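Local coordinates for protein salt-tolerant glutaminase (Micrococcus luteus, PDB 3AGD) that probably hydrolyses L-glutamine to L-glutamate and ammonium, as a homotetrameric member of the glutaminase family, at residues G313-R318 with H330-I335. Residues are numbered along the deposited sequence; the frame is centred on the assembly and turned at random.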
loop_
_atom_site.group_PDB
_atom_site.type_symbol
_atom_site.label_atom_id
_atom_site.label_comp_id
_atom_site.label_asym_id
_atom_site.label_seq_id
_atom_site.Cartn_x
_atom_site.Cartn_y
_atom_site.Cartn_z
ATOM N N GLY A 313 -1.845 -10.850 8.560
ATOM C CA GLY A 313 -0.972 -10.938 9.716
ATOM C C GLY A 313 -1.196 -12.163 10.584
ATOM O O GLY A 313 -1.280 -13.287 10.082
ATOM N N GLY A 314 -1.297 -11.933 11.891
ATOM C CA GLY A 314 -1.496 -13.013 12.840
ATOM C C GLY A 314 -2.779 -13.798 12.650
ATOM O O GLY A 314 -2.908 -14.902 13.171
ATOM N N THR A 315 -3.730 -13.241 11.909
ATOM C CA THR A 315 -4.992 -13.928 11.675
ATOM C C THR A 315 -4.773 -15.149 10.778
ATOM O O THR A 315 -5.659 -15.991 10.622
ATOM C CB THR A 315 -6.034 -12.964 11.065
ATOM O OG1 THR A 315 -6.379 -11.976 12.046
ATOM C CG2 THR A 315 -7.303 -13.710 10.647
ATOM N N ALA A 316 -3.580 -15.245 10.200
ATOM C CA ALA A 316 -3.237 -16.385 9.363
ATOM C C ALA A 316 -3.341 -17.628 10.253
ATOM O O ALA A 316 -3.528 -18.745 9.771
ATOM C CB ALA A 316 -1.820 -16.230 8.816
ATOM N N VAL A 317 -3.210 -17.426 11.560
ATOM C CA VAL A 317 -3.339 -18.530 12.503
ATOM C C VAL A 317 -4.777 -18.498 13.010
ATOM O O VAL A 317 -5.146 -17.623 13.795
ATOM C CB VAL A 317 -2.367 -18.384 13.700
ATOM C CG1 VAL A 317 -2.605 -19.507 14.699
ATOM C CG2 VAL A 317 -0.919 -18.425 13.209
ATOM N N ARG A 318 -5.590 -19.444 12.543
ATOM C CA ARG A 318 -6.997 -19.527 12.939
ATOM C C ARG A 318 -7.107 -19.909 14.420
ATOM O O ARG A 318 -7.937 -19.371 15.148
ATOM C CB ARG A 318 -7.720 -20.554 12.056
ATOM C CG ARG A 318 -9.233 -20.612 12.212
ATOM C CD ARG A 318 -9.822 -21.636 11.239
ATOM N NE ARG A 318 -11.270 -21.804 11.366
ATOM C CZ ARG A 318 -12.182 -20.970 10.870
ATOM N NH1 ARG A 318 -11.815 -19.884 10.198
ATOM N NH2 ARG A 318 -13.473 -21.228 11.040
ATOM N N HIS A 330 -4.345 -24.704 13.058
ATOM C CA HIS A 330 -5.111 -24.446 11.842
ATOM C C HIS A 330 -4.851 -23.048 11.272
ATOM O O HIS A 330 -4.985 -22.043 11.977
ATOM C CB HIS A 330 -6.603 -24.633 12.118
ATOM C CG HIS A 330 -7.021 -26.067 12.232
ATOM N ND1 HIS A 330 -6.389 -26.962 13.066
ATOM C CD2 HIS A 330 -8.005 -26.762 11.612
ATOM C CE1 HIS A 330 -6.964 -28.147 12.956
ATOM N NE2 HIS A 330 -7.947 -28.052 12.080
ATOM N N LEU A 331 -4.480 -23.002 9.993
ATOM C CA LEU A 331 -4.187 -21.754 9.300
ATOM C C LEU A 331 -5.367 -21.336 8.420
ATOM O O LEU A 331 -6.276 -22.129 8.176
ATOM C CB LEU A 331 -2.924 -21.923 8.445
ATOM C CG LEU A 331 -1.694 -22.476 9.177
ATOM C CD1 LEU A 331 -0.492 -22.486 8.244
ATOM C CD2 LEU A 331 -1.403 -21.615 10.399
ATOM N N GLN A 332 -5.351 -20.094 7.940
ATOM C CA GLN A 332 -6.442 -19.594 7.100
ATOM C C GLN A 332 -6.028 -18.313 6.374
ATOM O O GLN A 332 -4.990 -17.729 6.686
ATOM C CB GLN A 332 -7.670 -19.300 7.970
ATOM C CG GLN A 332 -7.473 -18.094 8.881
ATOM C CD GLN A 332 -8.574 -17.917 9.907
ATOM O OE1 GLN A 332 -9.698 -18.379 9.718
ATOM N NE2 GLN A 332 -8.259 -17.225 10.999
ATOM N N GLY A 333 -6.849 -17.895 5.407
ATOM C CA GLY A 333 -6.604 -16.672 4.654
ATOM C C GLY A 333 -5.644 -16.738 3.482
ATOM O O GLY A 333 -5.194 -17.812 3.079
ATOM N N VAL A 334 -5.348 -15.568 2.919
ATOM C CA VAL A 334 -4.416 -15.451 1.801
ATOM C C VAL A 334 -3.041 -15.281 2.433
ATOM O O VAL A 334 -2.711 -14.210 2.945
ATOM C CB VAL A 334 -4.740 -14.216 0.933
ATOM C CG1 VAL A 334 -3.606 -13.938 -0.041
ATOM C CG2 VAL A 334 -6.042 -14.450 0.183
ATOM N N ILE A 335 -2.237 -16.336 2.386
ATOM C CA ILE A 335 -0.929 -16.302 3.014
ATOM C C ILE A 335 0.261 -15.945 2.137
ATOM O O ILE A 335 0.555 -16.611 1.144
ATOM C CB ILE A 335 -0.646 -17.646 3.719
ATOM C CG1 ILE A 335 -1.728 -17.900 4.773
ATOM C CG2 ILE A 335 0.734 -17.621 4.376
ATOM C CD1 ILE A 335 -1.577 -19.223 5.505
#
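Q332 reaches from the end of strand 326-332 across to T315 and R318, at the open end of an antiparallel beta hairpin whose first strand is 317-323. Segment 330-335 belongs to the region that resembles a STAS domain, and strand 406-417 runs parallel to strand 326-332 in the same mixed sheet. V317 and L331 form a non-hydrogen-bonded pair, CA to CA 4.6 Å; their side chains share a face, where V343 and A346 of helix 337-349 cover them. Backbone bonds flank the pair: R318 N to H330 O on one side and Q332 N to A316 O, 2.9 Å, on the other. A316 O also receives a CA-H...O contact from L331 CA.

The Q332 CB points toward segment 313-318, CG is set between the backbone N and carbonyl carbon (chi1 70°), and the chain then runs extended. Q332 CG lies 3.3 Å from T315 O, and Q332 CD packs against R318 CB at 3.5 Å. At the tip the amide divides its two ends. Q332 NE2 donates to T315 O over 2.9 Å, nearly within the amide plane and fairly straight (158° at the hydrogen), while T315 CG2 sits alongside NE2. Q332 OE1 accepts from R318 NH1 at 2.6 Å. The extended R318 chain, CG anti to its own N, crosses Q332 almost perpendicularly and meets Q332 OE1 at the guanidinium edge, in its plane, through NH1; the guanidinium plane stands 87° from that of the amide. Both ends being bonded, the amide's flip is fixed.

The contact is also a subunit interface: Q332 OE1 is hydrogen-bonded to Q332 NE2 of the second subunit, and R318 O to R318 NH2 of that subunit. The aliphatic part of R318 lies alongside the amide, R318 CG 3.4 Å from Q332 OE1.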